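Local structure of (R)-specific secondary-alkylsulfatase (Pseudomonas sp., 4AXH) at residues K466-A471 against K495-L500; D503-L508 against M526-G531. The protein hydrolyses (R)-secondary-alkyl sulfates with strict inversion of configuration, yielding (S)-alcohols and sulfate in a zinc-dependent reaction. All blocks are in the same frame, centred on the assembly; numbering follows the deposited sequence.

Contact 1: K466-A471 against K495-L500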
loop_
_atom_site.group_PDB
_atom_site.type_symbol
_atom_site.label_atom_id
_atom_site.label_comp_id
_atom_site.label_asym_id
_atom_site.label_seq_id
_atom_site.Cartn_x
_atom_site.Cartn_y
_atom_site.Cartn_z
ATOM N N LYS A 466 8.778 13.927 -35.405
ATOM C CA LYS A 466 7.789 14.097 -36.480
ATOM C C LYS A 466 6.457 13.497 -36.022
ATOM O O LYS A 466 5.406 14.096 -36.243
ATOM C CB LYS A 466 8.276 13.390 -37.768
ATOM C CG LYS A 466 7.803 14.036 -39.076
ATOM C CD LYS A 466 6.476 13.480 -39.591
ATOM C CE LYS A 466 5.926 14.330 -40.708
ATOM N NZ LYS A 466 4.476 14.085 -40.927
ATOM N N GLN A 467 6.529 12.313 -35.375
ATOM C CA GLN A 467 5.408 11.576 -34.795
ATOM C C GLN A 467 4.779 12.355 -33.645
ATOM O O GLN A 467 3.556 12.365 -33.508
ATOM C CB GLN A 467 5.879 10.224 -34.277
ATOM C CG GLN A 467 6.162 9.224 -35.370
ATOM C CD GLN A 467 6.177 7.845 -34.797
ATOM O OE1 GLN A 467 5.243 7.438 -34.098
ATOM N NE2 GLN A 467 7.238 7.104 -35.078
ATOM N N MET A 468 5.617 12.987 -32.820
ATOM C CA MET A 468 5.223 13.820 -31.696
ATOM C C MET A 468 4.431 15.019 -32.238
ATOM O O MET A 468 3.375 15.353 -31.684
ATOM C CB MET A 468 6.480 14.337 -30.988
ATOM C CG MET A 468 6.518 14.105 -29.500
ATOM S SD MET A 468 7.880 15.012 -28.688
ATOM C CE MET A 468 9.288 13.992 -29.181
ATOM N N ARG A 469 4.934 15.654 -33.334
ATOM C CA ARG A 469 4.294 16.813 -33.965
ATOM C C ARG A 469 2.915 16.450 -34.518
ATOM O O ARG A 469 1.975 17.242 -34.391
ATOM C CB ARG A 469 5.201 17.459 -35.030
ATOM C CG ARG A 469 6.244 18.417 -34.432
ATOM C CD ARG A 469 6.805 19.438 -35.417
ATOM N NE ARG A 469 7.386 20.607 -34.742
ATOM C CZ ARG A 469 8.662 20.721 -34.369
ATOM N NH1 ARG A 469 9.520 19.728 -34.595
ATOM N NH2 ARG A 469 9.088 21.823 -33.759
ATOM N N ALA A 470 2.788 15.219 -35.064
ATOM C CA ALA A 470 1.545 14.686 -35.630
ATOM C C ALA A 470 0.499 14.546 -34.536
ATOM O O ALA A 470 -0.633 14.997 -34.725
ATOM C CB ALA A 470 1.797 13.342 -36.299
ATOM N N ALA A 471 0.903 13.975 -33.369
ATOM C CA ALA A 471 0.072 13.770 -32.175
ATOM C C ALA A 471 -0.510 15.067 -31.638
ATOM O O ALA A 471 -1.675 15.069 -31.253
ATOM C CB ALA A 471 0.859 13.055 -31.091
ATOM N N LYS A 495 16.336 20.179 -27.272
ATOM C CA LYS A 495 15.520 21.332 -26.879
ATOM C C LYS A 495 14.175 21.424 -27.599
ATOM O O LYS A 495 13.228 22.014 -27.068
ATOM C CB LYS A 495 16.331 22.637 -26.947
ATOM C CG LYS A 495 17.400 22.688 -25.850
ATOM C CD LYS A 495 18.199 23.967 -25.768
ATOM C CE LYS A 495 18.666 24.226 -24.351
ATOM N NZ LYS A 495 17.630 24.933 -23.539
ATOM N N ASP A 496 14.089 20.798 -28.788
ATOM C CA ASP A 496 12.875 20.700 -29.605
ATOM C C ASP A 496 11.916 19.681 -28.951
ATOM O O ASP A 496 10.735 19.987 -28.814
ATOM C CB ASP A 496 13.211 20.295 -31.064
ATOM C CG ASP A 496 14.323 21.102 -31.718
ATOM O OD1 ASP A 496 14.160 22.338 -31.859
ATOM O OD2 ASP A 496 15.350 20.493 -32.108
ATOM N N ALA A 497 12.435 18.504 -28.512
ATOM C CA ALA A 497 11.688 17.447 -27.812
ATOM C C ALA A 497 11.095 17.953 -26.491
ATOM O O ALA A 497 9.955 17.621 -26.156
ATOM C CB ALA A 497 12.602 16.282 -27.517
ATOM N N ARG A 498 11.887 18.746 -25.746
ATOM C CA ARG A 498 11.525 19.345 -24.469
ATOM C C ARG A 498 10.375 20.334 -24.643
ATOM O O ARG A 498 9.385 20.244 -23.914
ATOM C CB ARG A 498 12.726 20.078 -23.868
ATOM C CG ARG A 498 13.852 19.180 -23.390
ATOM C CD ARG A 498 15.040 20.032 -22.976
ATOM N NE ARG A 498 14.836 20.664 -21.669
ATOM C CZ ARG A 498 15.252 20.151 -20.516
ATOM N NH1 ARG A 498 15.911 18.996 -20.495
ATOM N NH2 ARG A 498 15.018 20.790 -19.374
ATOM N N ALA A 499 10.510 21.270 -25.612
ATOM C CA ALA A 499 9.531 22.323 -25.898
ATOM C C ALA A 499 8.202 21.735 -26.334
ATOM O O ALA A 499 7.155 22.240 -25.931
ATOM C CB ALA A 499 10.062 23.268 -26.967
ATOM N N LEU A 500 8.253 20.648 -27.133
ATOM C CA LEU A 500 7.091 19.947 -27.650
ATOM C C LEU A 500 6.392 19.224 -26.541
ATOM O O LEU A 500 5.198 19.459 -26.362
ATOM C CB LEU A 500 7.483 18.993 -28.789
ATOM C CG LEU A 500 7.245 19.461 -30.265
ATOM C CD1 LEU A 500 7.058 20.972 -30.407
ATOM C CD2 LEU A 500 8.348 18.973 -31.175
#
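Leu500 lays its CD2 methyl over one face of the Arg469 guanidinium, near the centre of the plane, with CD2 3.7 Å from Arg469 CZ. The two side chains cross at about a right angle. Arg469 gets there by setting CG beside its backbone N, opposite the carbonyl carbon (chi1 -82°), and then running extended to NE, which carries the flat group across the gap between the helices. Its CG also lies 3.9 Å from Leu500 CD2, so the methyl meets both the aliphatic stem and the charged end. Beside this pair Met468 reaches over obliquely: its SD lies 4.0 Å from Leu500 CB, and its CE, brought round by the bend at chi3, faces Ala497 CB at 4.4 Å. No hydrogen bond links the two segments. Leu483 of helix 477-490 touches Met468 and Leu487 touches Ala497, while Glu30 from the N-terminal end of the chain lies against Arg469. The segment axes approach to 10.8 Å and cross at 19°, pointing the same way. Two helices running nearly parallel, with the intervening helix 477-490 packed against both, are consistent with the TPR-like helical array expected of the alkylsulfatase dimerisation family.

Contact 2: D503-L508 against M526-G531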
loop_
_atom_site.group_PDB
_atom_site.type_symbol
_atom_site.label_atom_id
_atom_site.label_comp_id
_atom_site.label_asym_id
_atom_site.label_seq_id
_atom_site.Cartn_x
_atom_site.Cartn_y
_atom_site.Cartn_z
ATOM N N ASP A 503 4.665 21.659 -24.399
ATOM C CA ASP A 503 3.496 22.199 -25.112
ATOM C C ASP A 503 2.281 21.278 -24.995
ATOM O O ASP A 503 1.172 21.757 -24.750
ATOM C CB ASP A 503 3.827 22.477 -26.603
ATOM C CG ASP A 503 4.565 23.791 -26.912
ATOM O OD1 ASP A 503 5.138 24.399 -25.972
ATOM O OD2 ASP A 503 4.555 24.218 -28.095
ATOM N N ALA A 504 2.502 19.958 -25.157
ATOM C CA ALA A 504 1.492 18.908 -25.069
ATOM C C ALA A 504 0.977 18.744 -23.637
ATOM O O ALA A 504 -0.236 18.608 -23.481
ATOM C CB ALA A 504 2.044 17.598 -25.589
ATOM N N MET A 505 1.887 18.782 -22.605
ATOM C CA MET A 505 1.580 18.725 -21.153
ATOM C C MET A 505 0.708 19.899 -20.768
ATOM O O MET A 505 -0.271 19.724 -20.058
ATOM C CB MET A 505 2.852 18.828 -20.309
ATOM C CG MET A 505 3.485 17.511 -20.002
ATOM S SD MET A 505 4.173 17.531 -18.336
ATOM C CE MET A 505 5.217 16.077 -18.437
ATOM N N GLU A 506 1.086 21.106 -21.233
ATOM C CA GLU A 506 0.407 22.375 -21.018
ATOM C C GLU A 506 -1.046 22.308 -21.480
ATOM O O GLU A 506 -1.925 22.804 -20.766
ATOM C CB GLU A 506 1.170 23.461 -21.779
ATOM C CG GLU A 506 0.625 24.867 -21.641
ATOM C CD GLU A 506 1.580 25.883 -22.220
ATOM O OE1 GLU A 506 1.631 26.021 -23.466
ATOM O OE2 GLU A 506 2.358 26.457 -21.424
ATOM N N GLN A 507 -1.298 21.694 -22.666
ATOM C CA GLN A 507 -2.625 21.497 -23.261
ATOM C C GLN A 507 -3.422 20.534 -22.398
ATOM O O GLN A 507 -4.606 20.780 -22.189
ATOM C CB GLN A 507 -2.538 20.987 -24.719
ATOM C CG GLN A 507 -2.011 22.004 -25.765
ATOM C CD GLN A 507 -2.781 23.300 -25.858
ATOM O OE1 GLN A 507 -3.992 23.323 -26.104
ATOM N NE2 GLN A 507 -2.067 24.424 -25.732
ATOM N N LEU A 508 -2.764 19.483 -21.832
ATOM C CA LEU A 508 -3.371 18.518 -20.893
ATOM C C LEU A 508 -3.789 19.230 -19.590
ATOM O O LEU A 508 -4.800 18.863 -18.988
ATOM C CB LEU A 508 -2.448 17.343 -20.570
ATOM C CG LEU A 508 -2.147 16.364 -21.723
ATOM C CD1 LEU A 508 -1.018 15.402 -21.340
ATOM C CD2 LEU A 508 -3.369 15.570 -22.134
ATOM N N MET A 526 6.862 23.892 -17.264
ATOM C CA MET A 526 7.821 24.907 -16.843
ATOM C C MET A 526 9.249 24.329 -16.769
ATOM O O MET A 526 10.128 24.840 -17.446
ATOM C CB MET A 526 7.395 25.480 -15.488
ATOM C CG MET A 526 8.365 26.483 -14.879
ATOM S SD MET A 526 7.704 27.226 -13.335
ATOM C CE MET A 526 6.637 28.414 -14.038
ATOM N N GLU A 527 9.474 23.266 -15.987
ATOM C CA GLU A 527 10.808 22.664 -15.831
ATOM C C GLU A 527 11.375 22.066 -17.118
ATOM O O GLU A 527 12.599 22.025 -17.278
ATOM C CB GLU A 527 10.848 21.619 -14.714
ATOM C CG GLU A 527 10.646 22.119 -13.289
ATOM C CD GLU A 527 10.884 21.063 -12.216
ATOM O OE1 GLU A 527 11.149 19.886 -12.562
ATOM O OE2 GLU A 527 10.846 21.422 -11.018
ATOM N N LEU A 528 10.498 21.596 -18.034
ATOM C CA LEU A 528 10.924 21.021 -19.317
ATOM C C LEU A 528 11.510 22.126 -20.159
ATOM O O LEU A 528 12.522 21.933 -20.820
ATOM C CB LEU A 528 9.741 20.394 -20.055
ATOM C CG LEU A 528 9.445 18.954 -19.718
ATOM C CD1 LEU A 528 8.038 18.580 -20.168
ATOM C CD2 LEU A 528 10.528 17.995 -20.289
ATOM N N ARG A 529 10.883 23.301 -20.094
ATOM C CA ARG A 529 11.289 24.492 -20.799
ATOM C C ARG A 529 12.533 25.125 -20.165
ATOM O O ARG A 529 13.464 25.487 -20.884
ATOM C CB ARG A 529 10.133 25.499 -20.826
ATOM C CG ARG A 529 9.072 25.144 -21.852
ATOM C CD ARG A 529 7.761 25.830 -21.561
ATOM N NE ARG A 529 6.742 25.447 -22.538
ATOM C CZ ARG A 529 5.478 25.854 -22.507
ATOM N NH1 ARG A 529 5.058 26.665 -21.539
ATOM N NH2 ARG A 529 4.623 25.454 -23.438
ATOM N N HIS A 530 12.555 25.247 -18.831
ATOM C CA HIS A 530 13.632 25.915 -18.110
ATOM C C HIS A 530 14.411 24.978 -17.189
ATOM O O HIS A 530 15.486 24.509 -17.571
ATOM C CB HIS A 530 13.099 27.184 -17.411
ATOM C CG HIS A 530 12.184 27.993 -18.292
ATOM N ND1 HIS A 530 12.682 28.822 -19.288
ATOM C CD2 HIS A 530 10.831 28.013 -18.354
ATOM C CE1 HIS A 530 11.624 29.345 -19.891
ATOM N NE2 HIS A 530 10.487 28.886 -19.369
ATOM N N GLY A 531 13.856 24.661 -16.028
ATOM C CA GLY A 531 14.497 23.774 -15.064
ATOM C C GLY A 531 14.137 24.117 -13.636
ATOM O O GLY A 531 13.223 24.911 -13.398
HETATM O O HOH W 1 7.421 25.542 -25.130
#
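The backbones run roughly antiparallel and well apart, Asp503 CA lying 9.2 Å from Arg529 CA and Glu506 CA 8.9 Å from Met526 CA, so long side chains must bridge the gap. Arg529 does most of this, its chain extended from CG to NE, and it brings its guanidinium end-on to Glu506: NH1 donates to Glu506 OE2 at 2.7 Å and NH2 to Glu506 OE1 at 3.0 Å. The grip is not coplanar, for the carboxylate is turned 69° from the guanidinium; OE1 is met from above the carboxylate plane, and OE2 on its syn side, though well out of that plane too. Glu506 stretches to the arginine with CG opposite its backbone N (chi1 -178°). NH2 has a second acceptor, Asp503 OD1 at 2.8 Å, approached on the anti side and out of its plane, with that carboxylate nearly perpendicular to the guanidinium. This buried salt-bridge network joins helices 495-511 and 515-529, an antiparallel helical hairpin in the dimerisation region. Lys35 adds a second cation at Asp503 OD1, and Ser34 OG is hydrogen-bonded to Glu506 OE2. These cations would probably favour the ionised form of both carboxylates. A water hydrogen-bonded to Asp503 OD1 takes a weak bond from Arg529 NE. Next to the charged cluster, Met505 CE meets Leu528 CD1 at 4.1 Å; Pro439 of the second subunit packs against Met505.

How the contacts relate
From the N terminus, the chain passes through 466-471, turns back along helix 477-490 and returns to 495-500, where contact 1 closes. Contact 2 opens a few residues farther along that same helix, at 503-508, and closes at 526-531 once the chain has doubled back through helix 515-529. The two are therefore in series, neither nested nor crossed, and share helix 495-511: contact 1 ties it to the helix two before it, contact 2 to the next one. Their centres lie 12 Å apart, and Arg498 joins them directly through a weak hydrogen bond from its NE to Leu528 O. All of this lies within the dimerisation region, away from the zinc site.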